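Local coordinates for protein ornithine carbamoyltransferase (PDB 3GRF) that probably interconverts ornithine plus carbamoyl phosphate with citrulline plus phosphate, a step of the arginine degradation pathway in Giardia, at residues A[143-148]-A[157-162]; A[236-241]-A[268-273]. All blocks are in the same frame, centred on the assembly; numbering follows the deposited sequence.

Interaction 1 of 2, residues A[143-148]-A[157-162]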
loop_
_atom_site.group_PDB
_atom_site.type_symbol
_atom_site.label_atom_id
_atom_site.label_comp_id
_atom_site.label_asym_id
_atom_site.label_seq_id
_atom_site.Cartn_x
_atom_site.Cartn_y
_atom_site.Cartn_z
ATOM N N MET A 143 -6.830 10.340 -25.684
ATOM C CA MET A 143 -6.218 9.087 -26.121
ATOM C C MET A 143 -7.235 8.047 -26.636
ATOM O O MET A 143 -7.012 7.403 -27.669
ATOM C CB MET A 143 -5.384 8.517 -25.008
ATOM C CG MET A 143 -4.765 7.126 -25.339
ATOM S SD MET A 143 -4.632 6.046 -23.832
ATOM C CE MET A 143 -4.083 4.552 -24.642
ATOM N N THR A 144 -8.341 7.881 -25.921
ATOM C CA THR A 144 -9.409 6.960 -26.302
ATOM C C THR A 144 -10.054 7.412 -27.606
ATOM O O THR A 144 -10.331 6.587 -28.486
ATOM C CB THR A 144 -10.501 6.870 -25.169
ATOM O OG1 THR A 144 -9.896 6.408 -23.950
ATOM C CG2 THR A 144 -11.672 5.954 -25.590
ATOM N N ILE A 145 -10.298 8.722 -27.732
ATOM C CA ILE A 145 -10.853 9.264 -28.968
ATOM C C ILE A 145 -9.865 8.968 -30.135
ATOM O O ILE A 145 -10.278 8.420 -31.153
ATOM C CB ILE A 145 -11.183 10.784 -28.837
ATOM C CG1 ILE A 145 -12.423 10.978 -27.949
ATOM C CG2 ILE A 145 -11.418 11.484 -30.206
ATOM C CD1 ILE A 145 -12.548 12.420 -27.334
ATOM N N LYS A 146 -8.575 9.264 -29.985
ATOM C CA LYS A 146 -7.637 8.979 -31.099
ATOM C C LYS A 146 -7.549 7.514 -31.467
ATOM O O LYS A 146 -7.441 7.159 -32.648
ATOM C CB LYS A 146 -6.206 9.486 -30.815
ATOM C CG LYS A 146 -5.185 8.929 -31.882
ATOM C CD LYS A 146 -3.910 9.768 -31.878
ATOM C CE LYS A 146 -3.020 9.410 -33.052
ATOM N NZ LYS A 146 -1.756 10.170 -32.822
ATOM N N GLU A 147 -7.492 6.676 -30.444
ATOM C CA GLU A 147 -7.480 5.227 -30.551
ATOM C C GLU A 147 -8.670 4.687 -31.301
ATOM O O GLU A 147 -8.526 3.947 -32.242
ATOM C CB GLU A 147 -7.518 4.627 -29.153
ATOM C CG GLU A 147 -7.170 3.168 -29.127
ATOM C CD GLU A 147 -7.195 2.604 -27.730
ATOM O OE1 GLU A 147 -8.122 2.940 -26.968
ATOM O OE2 GLU A 147 -6.303 1.813 -27.398
ATOM N N LYS A 148 -9.863 5.019 -30.831
ATOM C CA LYS A 148 -11.090 4.557 -31.478
ATOM C C LYS A 148 -11.201 4.963 -32.950
ATOM O O LYS A 148 -11.383 4.103 -33.807
ATOM C CB LYS A 148 -12.345 5.013 -30.702
ATOM C CG LYS A 148 -12.437 4.371 -29.359
ATOM C CD LYS A 148 -12.572 2.843 -29.485
ATOM C CE LYS A 148 -12.053 2.136 -28.217
ATOM N NZ LYS A 148 -12.111 0.641 -28.323
ATOM N N ASN A 157 -8.025 13.484 -40.605
ATOM C CA ASN A 157 -8.077 14.876 -40.140
ATOM C C ASN A 157 -7.762 15.063 -38.648
ATOM O O ASN A 157 -8.083 16.097 -38.065
ATOM C CB ASN A 157 -9.375 15.586 -40.568
ATOM C CG ASN A 157 -9.245 17.120 -40.561
ATOM O OD1 ASN A 157 -8.146 17.656 -40.659
ATOM N ND2 ASN A 157 -10.368 17.820 -40.384
ATOM N N GLY A 158 -7.150 14.021 -38.037
ATOM C CA GLY A 158 -6.704 14.107 -36.670
ATOM C C GLY A 158 -7.856 14.457 -35.746
ATOM O O GLY A 158 -8.988 14.123 -36.053
ATOM N N PHE A 159 -7.547 15.133 -34.639
ATOM C CA PHE A 159 -8.559 15.679 -33.716
ATOM C C PHE A 159 -9.352 16.817 -34.361
ATOM O O PHE A 159 -10.511 17.074 -34.015
ATOM C CB PHE A 159 -7.909 16.168 -32.414
ATOM C CG PHE A 159 -7.350 15.071 -31.545
ATOM C CD1 PHE A 159 -5.972 14.893 -31.427
ATOM C CD2 PHE A 159 -8.195 14.220 -30.814
ATOM C CE1 PHE A 159 -5.449 13.872 -30.625
ATOM C CE2 PHE A 159 -7.674 13.204 -30.023
ATOM C CZ PHE A 159 -6.303 13.030 -29.934
ATOM N N LYS A 160 -8.739 17.479 -35.334
ATOM C CA LYS A 160 -9.345 18.638 -35.968
ATOM C C LYS A 160 -10.764 18.404 -36.477
ATOM O O LYS A 160 -11.596 19.297 -36.357
ATOM C CB LYS A 160 -8.466 19.143 -37.104
ATOM C CG LYS A 160 -7.021 19.332 -36.707
ATOM C CD LYS A 160 -6.870 20.619 -35.982
ATOM C CE LYS A 160 -5.678 20.596 -35.041
ATOM N NZ LYS A 160 -4.367 20.290 -35.701
ATOM N N GLY A 161 -11.022 17.213 -37.035
ATOM C CA GLY A 161 -12.306 16.857 -37.661
ATOM C C GLY A 161 -13.327 16.229 -36.728
ATOM O O GLY A 161 -14.493 16.062 -37.093
ATOM N N ILE A 162 -12.892 15.872 -35.516
ATOM C CA ILE A 162 -13.767 15.187 -34.565
ATOM C C ILE A 162 -14.555 16.249 -33.832
ATOM O O ILE A 162 -13.973 17.008 -33.053
ATOM C CB ILE A 162 -13.004 14.317 -33.513
ATOM C CG1 ILE A 162 -12.065 13.339 -34.188
ATOM C CG2 ILE A 162 -14.002 13.453 -32.723
ATOM C CD1 ILE A 162 -12.735 12.588 -35.324
#
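F159 pushes its ring from the loop onto one flank of helix 135-151 and meets K146 and I145 there. The ring corner touches the stem of the lysine: F159 CZ lies 3.7 Å from K146 CB, in an oblique approach. I145 comes to the ring at its edge, near the ring plane, with CG2 4.1 Å from F159 CE2. The same methyl also reaches I162, where I145 CG2 and I162 CG2 are 4.1 Å apart. One isoleucine branch therefore fills the angle between the aromatic ring and the second isoleucine. With CG2 anti to the backbone N (chi1, measured to CG1, -72°), this branch is the one turned to the loop. No hydrogen bond crosses the contact.

By family the helix comes at the end of the carbamoyl phosphate-binding part and, as in other transcarbamoylases, links it to the second domain. The loop leads into strand 164-167, the central strand of the parallel sheet in the domain that by family binds ornithine. The contact thus packs the connecting helix against the entry to the second sheet.

K146 meets F159 with CB, near its backbone. Its extended chain carries NZ away to a salt bridge with D26 on helix 18-33. F155 meets the F159 ring edge-to-face, and F159 also touches M187. I145 also touches M280 of strand 278-281. In the loop, a bond of 3.1 Å from I162 N to F159 O ties together the two residues that touch the helix.

Interaction 2 of 2, residues A[236-241]-A[268-273]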
loop_
_atom_site.group_PDB
_atom_site.type_symbol
_atom_site.label_atom_id
_atom_site.label_comp_id
_atom_site.label_asym_id
_atom_site.label_seq_id
_atom_site.Cartn_x
_atom_site.Cartn_y
_atom_site.Cartn_z
ATOM N N ASP A 236 -19.349 13.844 -33.267
ATOM C CA ASP A 236 -18.665 12.548 -33.392
ATOM C C ASP A 236 -18.437 11.867 -32.043
ATOM O O ASP A 236 -18.125 10.680 -31.979
ATOM C CB ASP A 236 -17.330 12.724 -34.112
ATOM C CG ASP A 236 -17.480 13.359 -35.471
ATOM O OD1 ASP A 236 -16.973 14.483 -35.654
ATOM O OD2 ASP A 236 -18.097 12.730 -36.353
ATOM N N VAL A 237 -18.561 12.633 -30.958
ATOM C CA VAL A 237 -18.354 12.131 -29.598
ATOM C C VAL A 237 -19.446 12.779 -28.777
ATOM O O VAL A 237 -19.641 13.995 -28.874
ATOM C CB VAL A 237 -17.008 12.556 -28.954
ATOM C CG1 VAL A 237 -16.887 11.944 -27.504
ATOM C CG2 VAL A 237 -15.833 12.136 -29.837
ATOM N N VAL A 238 -20.140 11.961 -27.988
ATOM C CA VAL A 238 -21.049 12.491 -26.988
ATOM C C VAL A 238 -20.630 12.037 -25.595
ATOM O O VAL A 238 -20.592 10.845 -25.286
ATOM C CB VAL A 238 -22.490 12.048 -27.234
ATOM C CG1 VAL A 238 -23.433 12.642 -26.133
ATOM C CG2 VAL A 238 -22.952 12.461 -28.640
ATOM N N TYR A 239 -20.358 12.998 -24.724
ATOM C CA TYR A 239 -19.709 12.657 -23.488
ATOM C C TYR A 239 -20.629 13.214 -22.435
ATOM O O TYR A 239 -21.164 14.302 -22.603
ATOM C CB TYR A 239 -18.328 13.329 -23.489
ATOM C CG TYR A 239 -17.346 12.966 -22.393
ATOM C CD1 TYR A 239 -17.644 13.158 -21.046
ATOM C CD2 TYR A 239 -16.108 12.511 -22.716
ATOM C CE1 TYR A 239 -16.726 12.878 -20.052
ATOM C CE2 TYR A 239 -15.183 12.256 -21.763
ATOM C CZ TYR A 239 -15.505 12.405 -20.426
ATOM O OH TYR A 239 -14.565 12.136 -19.483
ATOM N N THR A 240 -20.853 12.439 -21.382
ATOM C CA THR A 240 -21.603 12.929 -20.230
ATOM C C THR A 240 -21.014 12.400 -18.943
ATOM O O THR A 240 -20.119 11.551 -18.961
ATOM C CB THR A 240 -23.108 12.612 -20.356
ATOM O OG1 THR A 240 -23.816 13.335 -19.337
ATOM C CG2 THR A 240 -23.372 11.125 -20.271
ATOM N N ASP A 241 -21.440 12.945 -17.809
ATOM C CA ASP A 241 -20.968 12.361 -16.559
ATOM C C ASP A 241 -21.929 12.646 -15.426
ATOM O O ASP A 241 -22.938 13.296 -15.641
ATOM C CB ASP A 241 -19.472 12.722 -16.269
ATOM C CG ASP A 241 -19.273 14.041 -15.505
ATOM O OD1 ASP A 241 -18.344 14.096 -14.686
ATOM O OD2 ASP A 241 -20.003 15.016 -15.720
ATOM N N ALA A 268 -32.655 9.145 -28.715
ATOM C CA ALA A 268 -32.980 10.245 -29.641
ATOM C C ALA A 268 -31.831 11.235 -29.719
ATOM O O ALA A 268 -31.609 11.867 -30.755
ATOM C CB ALA A 268 -34.236 10.988 -29.188
ATOM N N VAL A 269 -31.116 11.386 -28.617
ATOM C CA VAL A 269 -29.921 12.225 -28.613
ATOM C C VAL A 269 -28.863 11.574 -29.515
ATOM O O VAL A 269 -28.340 12.230 -30.407
ATOM C CB VAL A 269 -29.394 12.534 -27.151
ATOM C CG1 VAL A 269 -27.982 13.078 -27.174
ATOM C CG2 VAL A 269 -30.281 13.566 -26.449
ATOM N N MET A 270 -28.556 10.291 -29.296
ATOM C CA MET A 270 -27.534 9.593 -30.092
ATOM C C MET A 270 -27.900 9.449 -31.586
ATOM O O MET A 270 -27.009 9.472 -32.458
ATOM C CB MET A 270 -27.172 8.228 -29.482
ATOM C CG MET A 270 -26.544 8.315 -28.088
ATOM S SD MET A 270 -24.964 9.238 -28.042
ATOM C CE MET A 270 -23.845 7.953 -28.763
ATOM N N ALA A 271 -29.205 9.331 -31.862
ATOM C CA ALA A 271 -29.735 9.309 -33.236
ATOM C C ALA A 271 -29.476 10.566 -34.059
ATOM O O ALA A 271 -29.628 10.543 -35.266
ATOM C CB ALA A 271 -31.245 8.946 -33.249
ATOM N N VAL A 272 -29.067 11.673 -33.408
ATOM C CA VAL A 272 -28.794 12.866 -34.206
ATOM C C VAL A 272 -27.317 13.064 -34.498
ATOM O O VAL A 272 -26.923 13.963 -35.229
ATOM C CB VAL A 272 -29.385 14.147 -33.582
ATOM C CG1 VAL A 272 -30.900 14.023 -33.444
ATOM C CG2 VAL A 272 -28.762 14.443 -32.229
ATOM N N THR A 273 -26.470 12.192 -33.923
ATOM C CA THR A 273 -25.023 12.329 -34.092
ATOM C C THR A 273 -24.530 11.692 -35.399
ATOM O O THR A 273 -25.318 11.137 -36.171
ATOM C CB THR A 273 -24.284 11.789 -32.887
ATOM O OG1 THR A 273 -24.375 10.361 -32.861
ATOM C CG2 THR A 273 -24.867 12.372 -31.616
#
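This is a small apolar contact between a sheet strand and the end of a short helix, buried in the domain that by family binds ornithine. V238 of strand 237-240 points at the other segment and carries one whole side of it. M270 and T273 receive it.

The thioether of M270 lies along the valine, with M270 SD 3.8 Å from V238 CB. The two side chains run past each other in opposite directions. The bend of M270 at chi2 (-61°) places the sulfur beside the valine; the bend at chi3 (-76°) only sets where CE goes. T273 adds its methyl: CG2 is 3.5 Å from V238 CG2, a close methyl-to-methyl approach. V238 CG2 thus meets the sulfur and the threonine methyl together.

Strand 237-240 lies between 164-167 and 278-281 in a parallel five-stranded sheet of order 3-2-1-4-5. Helix 267-270 and the turn after it pack on one side of this sheet. On the other side V237 and Y239 face helix 135-151.

A type I turn from M270 to T273 brings both partners round to the valine. M270 O takes two bonds from T273. One comes from the backbone N at 3.1 Å. The other comes from OG1 at 2.8 Å, in the carbonyl plane and on a lone pair. The hydroxyl stays with its own turn and also bonds S277, while the methyl is left for V238. M270 further touches F279 on the neighbouring strand and K300.

In the fold
Both contacts are buried and neither has a hydrogen bond across it. They serve opposite sides of the same sheet. Interaction 1 sets helix 135-151 and the lead-in to strand 164-167 together on one side. Interaction 2 packs helix 267-270 and its turn on the other. The chemistry differs: an aromatic ring with aliphatic groups in the first, a thioether and methyls in the second. In each, one partner is partly exposed, K146 or T273, and its polar end bonds away from the facing segment. The two contacts touch where V237 and D236 pack on I162 and G161, with V237 CG2 3.7 Å from I162 CG2.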